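Local atomic coordinates of terminal oxygenase component of carbazole (Janthinobacterium sp., PDB entry 7BUG), a protein that catalyses, as the terminal oxygenase of carbazole 1,9a-dioxygenase, the angular dioxygenation of carbazole that leads to 2'-aminobiphenyl-2,3-diol. Residues Trp171-Ser182 with Phe356-Arg366; Asp197-Ala205 with Gly235-Ile243. All coordinates share one frame; numbering follows the deposited sequence.

Interaction 1: residues Trp171-Ser182 with Phe356-Arg366; sequences WRLAVENGFDPS and FESDEAIVAWR
R366 takes hold of the E176 carboxylate side-on, one nitrogen to each oxygen: NH2 lies 2.8 Å from OE1 of E176, on its syn side, while NE reaches OE2 of E176, also at 2.8 Å, from above the carboxylate plane. The two planes are 39° apart, which fits this uneven approach. Both oxygens have further partners, OE1 in R72 of the second subunit and OE2 in the hydroxyl of Y18, which also bonds NE1 of W365; NH1 of R366 turns to E353. With an alanine here, E176 is likely to lose its two-nitrogen grip, its carboxylate left to R72 of the second subunit and Y18 and freer to turn, and E353 its R366 partner.

Helix 171-179 and the 360-366 part of helix 360-372 run roughly antiparallel at 136°, their axes 9.7 Å apart, within the catalytic part of a Rieske ring-hydroxylating oxygenase. Between them V175 sets CG1 over one face of the W365 indole in a CH-pi contact, 3.7 Å from the centroid of its five-membered ring, and W171 CZ3 comes to the edge of the same indole. F179, with CG anti to the backbone N (chi1 -166°), brings CE2 to 3.6 Å from A361 CB.

D180, just past the end of helix 171-179, is joined by two waters to D359, just ahead of helix 360-372. One donates to OD2 of D180 and OD1 of D359; the other donates to OD1 of each and accepts from S358 OG, which lies 2.7 Å from S182 OG. H93 and H71 of the second subunit, both at its [2Fe-2S] cluster, bond D180 OD2 and D359 OD2 respectively, and the D180 carbonyl holds ND1 of the iron ligand H183.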
loop_
_atom_site.group_PDB
_atom_site.type_symbol
_atom_site.label_atom_id
_atom_site.label_comp_id
_atom_site.label_asym_id
_atom_site.label_seq_id
_atom_site.Cartn_x
_atom_site.Cartn_y
_atom_site.Cartn_z
ATOM N N TRP A 171 1.979 -17.390 9.460
ATOM C CA TRP A 171 1.787 -18.784 9.868
ATOM C C TRP A 171 2.096 -18.979 11.350
ATOM O O TRP A 171 1.478 -19.855 11.945
ATOM C CB TRP A 171 2.644 -19.742 8.982
ATOM C CG TRP A 171 4.122 -19.640 9.235
ATOM C CD1 TRP A 171 4.994 -18.682 8.831
ATOM C CD2 TRP A 171 4.899 -20.572 10.005
ATOM N NE1 TRP A 171 6.269 -18.959 9.301
ATOM C CE2 TRP A 171 6.229 -20.116 10.016
ATOM C CE3 TRP A 171 4.559 -21.752 10.656
ATOM C CZ2 TRP A 171 7.252 -20.835 10.663
ATOM C CZ3 TRP A 171 5.544 -22.439 11.333
ATOM C CH2 TRP A 171 6.866 -21.976 11.325
ATOM N N ARG A 172 3.093 -18.311 11.907
ATOM C CA ARG A 172 3.481 -18.576 13.314
ATOM C C ARG A 172 2.398 -18.109 14.285
ATOM O O ARG A 172 2.218 -18.730 15.350
ATOM C CB ARG A 172 4.789 -17.858 13.592
ATOM C CG ARG A 172 5.913 -18.481 12.766
ATOM C CD ARG A 172 7.157 -17.607 12.794
ATOM N NE ARG A 172 6.911 -16.277 12.243
ATOM C CZ ARG A 172 7.758 -15.287 12.211
ATOM N NH1 ARG A 172 8.980 -15.438 12.716
ATOM N NH2 ARG A 172 7.388 -14.127 11.724
ATOM N N LEU A 173 1.701 -17.046 13.927
ATOM C CA LEU A 173 0.595 -16.581 14.818
ATOM C C LEU A 173 -0.497 -17.658 14.847
ATOM O O LEU A 173 -1.058 -17.922 15.892
ATOM C CB LEU A 173 0.090 -15.244 14.268
ATOM C CG LEU A 173 1.124 -14.120 14.235
ATOM C CD1 LEU A 173 0.485 -12.830 13.709
ATOM C CD2 LEU A 173 1.767 -13.934 15.599
ATOM N N ALA A 174 -0.703 -18.369 13.734
ATOM C CA ALA A 174 -1.664 -19.471 13.617
ATOM C C ALA A 174 -1.203 -20.684 14.448
ATOM O O ALA A 174 -1.972 -21.260 15.225
ATOM C CB ALA A 174 -1.815 -19.847 12.150
ATOM N N VAL A 175 0.084 -21.071 14.310
ATOM C CA VAL A 175 0.630 -22.216 15.071
ATOM C C VAL A 175 0.457 -21.946 16.557
ATOM O O VAL A 175 0.006 -22.844 17.311
ATOM C CB VAL A 175 2.116 -22.437 14.768
ATOM C CG1 VAL A 175 2.700 -23.485 15.711
ATOM C CG2 VAL A 175 2.295 -22.894 13.338
ATOM N N GLU A 176 0.817 -20.742 16.993
ATOM C CA GLU A 176 0.849 -20.440 18.443
ATOM C C GLU A 176 -0.572 -20.413 18.964
ATOM O O GLU A 176 -0.784 -21.013 20.030
ATOM C CB GLU A 176 1.657 -19.195 18.720
ATOM C CG GLU A 176 3.104 -19.415 18.366
ATOM C CD GLU A 176 4.037 -18.304 18.801
ATOM O OE1 GLU A 176 3.586 -17.378 19.603
ATOM O OE2 GLU A 176 5.205 -18.345 18.412
ATOM N N ASN A 177 -1.493 -19.847 18.200
ATOM C CA ASN A 177 -2.934 -19.848 18.551
ATOM C C ASN A 177 -3.416 -21.299 18.688
ATOM O O ASN A 177 -4.200 -21.579 19.607
ATOM C CB ASN A 177 -3.733 -19.098 17.508
ATOM C CG ASN A 177 -5.222 -19.393 17.567
ATOM O OD1 ASN A 177 -5.875 -18.977 18.511
ATOM N ND2 ASN A 177 -5.738 -19.984 16.497
ATOM N N GLY A 178 -2.996 -22.176 17.789
ATOM C CA GLY A 178 -3.417 -23.577 17.856
ATOM C C GLY A 178 -2.922 -24.269 19.122
ATOM O O GLY A 178 -3.682 -25.083 19.739
ATOM N N PHE A 179 -1.649 -24.084 19.454
ATOM C CA PHE A 179 -0.969 -24.856 20.511
ATOM C C PHE A 179 -1.079 -24.161 21.875
ATOM O O PHE A 179 -0.635 -24.693 22.867
ATOM C CB PHE A 179 0.496 -25.054 20.150
ATOM C CG PHE A 179 1.170 -26.100 20.987
ATOM C CD1 PHE A 179 0.632 -27.375 21.120
ATOM C CD2 PHE A 179 2.384 -25.823 21.585
ATOM C CE1 PHE A 179 1.281 -28.334 21.894
ATOM C CE2 PHE A 179 3.026 -26.785 22.344
ATOM C CZ PHE A 179 2.485 -28.043 22.483
ATOM N N ASP A 180 -1.760 -23.034 21.935
ATOM C CA ASP A 180 -1.783 -22.206 23.165
ATOM C C ASP A 180 -2.774 -22.792 24.179
ATOM O O ASP A 180 -3.969 -22.896 23.876
ATOM C CB ASP A 180 -2.216 -20.835 22.675
ATOM C CG ASP A 180 -2.303 -19.784 23.733
ATOM O OD1 ASP A 180 -2.522 -20.156 24.928
ATOM O OD2 ASP A 180 -2.214 -18.609 23.322
ATOM N N PRO A 181 -2.338 -23.294 25.352
ATOM C CA PRO A 181 -3.289 -23.964 26.228
ATOM C C PRO A 181 -4.396 -23.042 26.775
ATOM O O PRO A 181 -5.520 -23.482 27.019
ATOM C CB PRO A 181 -2.414 -24.534 27.373
ATOM C CG PRO A 181 -0.977 -24.450 26.857
ATOM C CD PRO A 181 -0.954 -23.310 25.851
ATOM N N SER A 182 -4.096 -21.764 26.989
ATOM C CA SER A 182 -5.080 -20.834 27.630
ATOM C C SER A 182 -6.013 -20.137 26.630
ATOM O O SER A 182 -7.031 -19.536 27.059
ATOM C CB SER A 182 -4.375 -19.858 28.467
ATOM O OG SER A 182 -3.826 -20.535 29.578
ATOM N N PHE A 356 3.039 -15.623 30.080
ATOM C CA PHE A 356 2.723 -16.181 31.419
ATOM C C PHE A 356 2.762 -17.707 31.361
ATOM O O PHE A 356 3.290 -18.271 30.386
ATOM C CB PHE A 356 1.410 -15.608 31.949
ATOM C CG PHE A 356 0.119 -16.147 31.421
ATOM C CD1 PHE A 356 -0.077 -16.491 30.083
ATOM C CD2 PHE A 356 -0.978 -16.287 32.258
ATOM C CE1 PHE A 356 -1.307 -16.959 29.633
ATOM C CE2 PHE A 356 -2.202 -16.734 31.798
ATOM C CZ PHE A 356 -2.377 -17.093 30.489
ATOM N N GLU A 357 2.345 -18.348 32.457
ATOM C CA GLU A 357 2.835 -19.728 32.710
ATOM C C GLU A 357 2.429 -20.685 31.591
ATOM O O GLU A 357 3.292 -21.534 31.210
ATOM C CB GLU A 357 2.362 -20.202 34.093
ATOM C CG GLU A 357 3.112 -19.470 35.181
ATOM C CD GLU A 357 2.472 -18.165 35.663
ATOM O OE1 GLU A 357 1.497 -17.649 35.018
ATOM O OE2 GLU A 357 2.932 -17.687 36.718
ATOM N N SER A 358 1.189 -20.657 31.106
ATOM C CA SER A 358 0.737 -21.625 30.075
ATOM C C SER A 358 1.508 -21.408 28.761
ATOM O O SER A 358 1.517 -22.350 27.940
ATOM C CB SER A 358 -0.706 -21.560 29.864
ATOM O OG SER A 358 -1.106 -20.255 29.487
ATOM N N ASP A 359 2.201 -20.285 28.581
ATOM C CA ASP A 359 2.963 -20.062 27.339
ATOM C C ASP A 359 4.215 -20.957 27.332
ATOM O O ASP A 359 4.986 -20.895 26.342
ATOM C CB ASP A 359 3.317 -18.585 27.194
ATOM C CG ASP A 359 2.085 -17.732 26.959
ATOM O OD1 ASP A 359 1.190 -18.201 26.221
ATOM O OD2 ASP A 359 2.073 -16.573 27.494
ATOM N N GLU A 360 4.477 -21.718 28.413
ATOM C CA GLU A 360 5.588 -22.712 28.406
ATOM C C GLU A 360 5.420 -23.607 27.179
ATOM O O GLU A 360 6.435 -23.943 26.547
ATOM C CB GLU A 360 5.605 -23.501 29.720
ATOM C CG GLU A 360 6.673 -24.555 29.795
ATOM C CD GLU A 360 8.100 -24.037 29.662
ATOM O OE1 GLU A 360 8.338 -22.848 29.957
ATOM O OE2 GLU A 360 8.989 -24.844 29.259
ATOM N N ALA A 361 4.204 -23.995 26.825
ATOM C CA ALA A 361 3.941 -24.848 25.637
ATOM C C ALA A 361 4.419 -24.117 24.367
ATOM O O ALA A 361 5.170 -24.693 23.537
ATOM C CB ALA A 361 2.493 -25.164 25.504
ATOM N N ILE A 362 4.085 -22.833 24.246
ATOM C CA ILE A 362 4.488 -22.017 23.076
ATOM C C ILE A 362 6.011 -21.888 23.004
ATOM O O ILE A 362 6.572 -22.042 21.888
ATOM C CB ILE A 362 3.785 -20.658 23.073
ATOM C CG1 ILE A 362 2.288 -20.909 22.807
ATOM C CG2 ILE A 362 4.444 -19.733 22.026
ATOM C CD1 ILE A 362 1.389 -19.739 23.114
ATOM N N VAL A 363 6.675 -21.594 24.126
ATOM C CA VAL A 363 8.142 -21.414 24.168
ATOM C C VAL A 363 8.813 -22.755 23.838
ATOM O O VAL A 363 9.781 -22.742 23.105
ATOM C CB VAL A 363 8.567 -20.836 25.524
ATOM C CG1 VAL A 363 10.030 -21.051 25.822
ATOM C CG2 VAL A 363 8.206 -19.350 25.562
ATOM N N ALA A 364 8.276 -23.867 24.277
ATOM C CA ALA A 364 8.868 -25.187 23.934
ATOM C C ALA A 364 8.789 -25.388 22.422
ATOM O O ALA A 364 9.767 -25.847 21.846
ATOM C CB ALA A 364 8.155 -26.275 24.673
ATOM N N TRP A 365 7.648 -25.058 21.802
ATOM C CA TRP A 365 7.513 -25.138 20.331
ATOM C C TRP A 365 8.543 -24.229 19.655
ATOM O O TRP A 365 9.168 -24.646 18.661
ATOM C CB TRP A 365 6.071 -24.802 19.890
ATOM C CG TRP A 365 6.003 -24.174 18.532
ATOM C CD1 TRP A 365 5.712 -22.876 18.273
ATOM C CD2 TRP A 365 6.217 -24.790 17.248
ATOM N NE1 TRP A 365 5.785 -22.614 16.952
ATOM C CE2 TRP A 365 6.079 -23.766 16.295
ATOM C CE3 TRP A 365 6.517 -26.090 16.817
ATOM C CZ2 TRP A 365 6.171 -23.982 14.933
ATOM C CZ3 TRP A 365 6.600 -26.306 15.462
ATOM C CH2 TRP A 365 6.447 -25.273 14.555
ATOM N N ARG A 366 8.706 -22.996 20.130
ATOM C CA ARG A 366 9.587 -22.007 19.479
ATOM C C ARG A 366 11.023 -22.545 19.499
ATOM O O ARG A 366 11.771 -22.397 18.507
ATOM C CB ARG A 366 9.500 -20.632 20.113
ATOM C CG ARG A 366 8.125 -19.982 20.016
ATOM C CD ARG A 366 8.265 -18.602 20.668
ATOM N NE ARG A 366 7.028 -17.838 20.538
ATOM C CZ ARG A 366 6.797 -16.726 21.233
ATOM N NH1 ARG A 366 7.740 -16.243 22.038
ATOM N NH2 ARG A 366 5.669 -16.074 21.013
HETATM O O HOH W 1 -0.056 -16.908 24.247
HETATM O O HOH W 2 -0.808 -19.558 26.971
#

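Interaction 2: residues Asp197-Ala205 with Gly235-Ile243; sequences DLALPLGFA and GVPVFEGTI
V236 and A205 exchange two backbone hydrogen bonds, the N of V236 to the O of A205 at 2.7 Å and the N of A205 back to the O of V236 at 2.8 Å, which makes them an antiparallel hydrogen-bonded pair. Farther along, the N-H of V238 points almost straight at G203 O (176°), yet it comes from above the carbonyl plane. The N of L202 is 2.8 Å from V238 O and meets it nearly head-on, in line with the C=O bond. The N of G203 is buried here without a partner. Weaker CA-H...O contacts fill in between, the shorter from F204 CA to V236 O at 3.3 Å.

Two aromatic rings meet prolines. P201 sets CB over one face of the F239 ring, 4.1 Å from the centroid and 13° off the normal, and Y253 also meets that ring, with the two planes about 25° apart. F204 and P237 form the non-hydrogen-bonded pair, and CE2 of F204 lies 4.0 Å from CB of P237.

Among aliphatic pairs, P201 CB touches P237 CB, and L202 CB lies more loosely by V238 CG1. Other side chains rest against backbone: V238 CG2 reaches the N of A205, and L202 CD1 comes to 3.5 Å from the N of G241.

T112 and L108 of the second subunit pack on A205 and V238. The arrangement is that of a small three-stranded antiparallel sheet: 203-205 is an edge strand within this chain, and 236-243, broken near F239, lies in the middle, with 246-250 beyond it.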
loop_
_atom_site.group_PDB
_atom_site.type_symbol
_atom_site.label_atom_id
_atom_site.label_comp_id
_atom_site.label_asym_id
_atom_site.label_seq_id
_atom_site.Cartn_x
_atom_site.Cartn_y
_atom_site.Cartn_z
ATOM N N ASP A 197 -21.791 -30.997 23.794
ATOM C CA ASP A 197 -21.770 -31.359 25.226
ATOM C C ASP A 197 -20.336 -31.492 25.746
ATOM O O ASP A 197 -20.113 -32.333 26.639
ATOM C CB ASP A 197 -22.510 -32.686 25.419
ATOM C CG ASP A 197 -23.360 -32.681 26.661
ATOM O OD1 ASP A 197 -24.163 -31.747 26.773
ATOM O OD2 ASP A 197 -23.174 -33.581 27.513
ATOM N N LEU A 198 -19.393 -30.672 25.265
ATOM C CA LEU A 198 -17.965 -30.840 25.642
ATOM C C LEU A 198 -17.703 -30.302 27.047
ATOM O O LEU A 198 -18.190 -29.220 27.382
ATOM C CB LEU A 198 -17.080 -30.096 24.636
ATOM C CG LEU A 198 -17.259 -30.477 23.172
ATOM C CD1 LEU A 198 -16.284 -29.706 22.281
ATOM C CD2 LEU A 198 -17.052 -31.974 22.982
ATOM N N ALA A 199 -16.891 -31.000 27.819
ATOM C CA ALA A 199 -16.154 -30.403 28.947
ATOM C C ALA A 199 -15.152 -29.426 28.331
ATOM O O ALA A 199 -14.260 -29.856 27.576
ATOM C CB ALA A 199 -15.449 -31.450 29.758
ATOM N N LEU A 200 -15.320 -28.135 28.547
ATOM C CA LEU A 200 -14.273 -27.181 28.101
ATOM C C LEU A 200 -14.054 -26.215 29.244
ATOM O O LEU A 200 -14.930 -25.397 29.521
ATOM C CB LEU A 200 -14.728 -26.450 26.837
ATOM C CG LEU A 200 -13.628 -25.633 26.153
ATOM C CD1 LEU A 200 -12.678 -26.568 25.399
ATOM C CD2 LEU A 200 -14.206 -24.572 25.218
ATOM N N PRO A 201 -12.903 -26.284 29.933
ATOM C CA PRO A 201 -12.577 -25.286 30.944
ATOM C C PRO A 201 -12.198 -23.951 30.284
ATOM O O PRO A 201 -12.007 -23.936 29.078
ATOM C CB PRO A 201 -11.330 -25.805 31.658
ATOM C CG PRO A 201 -10.774 -26.913 30.768
ATOM C CD PRO A 201 -11.854 -27.304 29.780
ATOM N N LEU A 202 -12.203 -22.877 31.071
ATOM C CA LEU A 202 -11.726 -21.537 30.655
ATOM C C LEU A 202 -10.218 -21.590 30.452
ATOM O O LEU A 202 -9.713 -20.795 29.622
ATOM C CB LEU A 202 -12.069 -20.504 31.729
ATOM C CG LEU A 202 -13.559 -20.362 32.017
ATOM C CD1 LEU A 202 -13.771 -19.285 33.054
ATOM C CD2 LEU A 202 -14.364 -20.091 30.751
ATOM N N GLY A 203 -9.538 -22.433 31.227
ATOM C CA GLY A 203 -8.076 -22.576 31.254
ATOM C C GLY A 203 -7.645 -23.581 32.305
ATOM O O GLY A 203 -8.496 -24.387 32.699
ATOM N N PHE A 204 -6.402 -23.467 32.775
ATOM C CA PHE A 204 -5.732 -24.418 33.694
ATOM C C PHE A 204 -4.835 -23.644 34.640
ATOM O O PHE A 204 -4.047 -22.820 34.178
ATOM C CB PHE A 204 -4.839 -25.412 32.947
ATOM C CG PHE A 204 -5.597 -26.300 32.008
ATOM C CD1 PHE A 204 -5.809 -25.911 30.698
ATOM C CD2 PHE A 204 -6.126 -27.498 32.447
ATOM C CE1 PHE A 204 -6.543 -26.714 29.841
ATOM C CE2 PHE A 204 -6.866 -28.299 31.590
ATOM C CZ PHE A 204 -7.079 -27.898 30.293
ATOM N N ALA A 205 -4.917 -23.939 35.938
ATOM C CA ALA A 205 -3.848 -23.551 36.887
ATOM C C ALA A 205 -2.779 -24.631 36.773
ATOM O O ALA A 205 -3.077 -25.797 37.041
ATOM C CB ALA A 205 -4.392 -23.423 38.297
ATOM N N GLY A 235 -2.104 -30.117 35.903
ATOM C CA GLY A 235 -2.794 -28.820 36.083
ATOM C C GLY A 235 -4.246 -28.963 36.538
ATOM O O GLY A 235 -4.891 -29.989 36.255
ATOM N N VAL A 236 -4.787 -27.935 37.187
ATOM C CA VAL A 236 -6.205 -27.947 37.638
ATOM C C VAL A 236 -7.012 -27.179 36.613
ATOM O O VAL A 236 -6.732 -26.001 36.402
ATOM C CB VAL A 236 -6.386 -27.314 39.029
ATOM C CG1 VAL A 236 -7.811 -27.523 39.531
ATOM C CG2 VAL A 236 -5.357 -27.829 40.022
ATOM N N PRO A 237 -8.040 -27.790 35.989
ATOM C CA PRO A 237 -8.861 -27.061 35.032
ATOM C C PRO A 237 -9.659 -25.982 35.778
ATOM O O PRO A 237 -10.075 -26.242 36.919
ATOM C CB PRO A 237 -9.733 -28.153 34.411
ATOM C CG PRO A 237 -9.859 -29.180 35.510
ATOM C CD PRO A 237 -8.514 -29.162 36.204
ATOM N N VAL A 238 -9.788 -24.801 35.160
ATOM C CA VAL A 238 -10.551 -23.626 35.688
ATOM C C VAL A 238 -11.938 -23.646 35.028
ATOM O O VAL A 238 -12.020 -23.396 33.807
ATOM C CB VAL A 238 -9.822 -22.293 35.437
ATOM C CG1 VAL A 238 -10.648 -21.114 35.941
ATOM C CG2 VAL A 238 -8.412 -22.253 36.020
ATOM N N PHE A 239 -13.004 -23.977 35.776
ATOM C CA PHE A 239 -14.395 -23.853 35.274
ATOM C C PHE A 239 -15.100 -22.621 35.871
ATOM O O PHE A 239 -16.139 -22.274 35.335
ATOM C CB PHE A 239 -15.195 -25.132 35.542
ATOM C CG PHE A 239 -14.765 -26.301 34.706
ATOM C CD1 PHE A 239 -13.713 -27.100 35.100
ATOM C CD2 PHE A 239 -15.430 -26.604 33.535
ATOM C CE1 PHE A 239 -13.327 -28.188 34.334
ATOM C CE2 PHE A 239 -15.026 -27.672 32.756
ATOM C CZ PHE A 239 -13.985 -28.471 33.166
ATOM N N GLU A 240 -14.592 -22.012 36.942
ATOM C CA GLU A 240 -15.233 -20.805 37.527
ATOM C C GLU A 240 -14.265 -19.626 37.423
ATOM O O GLU A 240 -13.314 -19.524 38.254
ATOM C CB GLU A 240 -15.710 -21.089 38.950
ATOM C CG GLU A 240 -16.998 -21.892 38.988
ATOM C CD GLU A 240 -17.499 -22.136 40.405
ATOM O OE1 GLU A 240 -18.385 -21.382 40.861
ATOM O OE2 GLU A 240 -16.975 -23.055 41.059
ATOM N N GLY A 241 -14.531 -18.748 36.453
ATOM C CA GLY A 241 -13.765 -17.501 36.286
ATOM C C GLY A 241 -14.199 -16.450 37.297
ATOM O O GLY A 241 -15.411 -16.177 37.342
ATOM N N THR A 242 -13.235 -15.933 38.052
ATOM C CA THR A 242 -13.452 -14.964 39.155
ATOM C C THR A 242 -12.724 -13.660 38.865
ATOM O O THR A 242 -11.592 -13.696 38.361
ATOM C CB THR A 242 -13.049 -15.587 40.495
ATOM O OG1 THR A 242 -11.626 -15.704 40.509
ATOM C CG2 THR A 242 -13.714 -16.930 40.676
ATOM N N ILE A 243 -13.370 -12.535 39.198
ATOM C CA ILE A 243 -12.706 -11.223 39.345
ATOM C C ILE A 243 -12.918 -10.756 40.797
ATOM O O ILE A 243 -14.076 -10.747 41.219
ATOM C CB ILE A 243 -13.269 -10.236 38.300
ATOM C CG1 ILE A 243 -12.964 -10.702 36.863
ATOM C CG2 ILE A 243 -12.722 -8.859 38.591
ATOM C CD1 ILE A 243 -13.643 -9.946 35.754
#

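Interaction 1 is buried throughout, whereas interaction 2 is only partly so and lies farther from the centre of the chain, with V236 and P237 exposed. The first joins two helices and the turns beside them, mainly through side chains: a charged pair, aromatic packing and water-linked acids. The second joins strands and relies mainly on backbone bonds, supplemented by proline-phenylalanine contacts. They share no helix or strand, but the loop closed by interaction 1 encloses interaction 2, and their centres are 18 Å apart. Both meet the second subunit, interaction 1 by polar bonds to cluster residues and interaction 2 by packing. Both also approach the mononuclear iron, through D180 and L200.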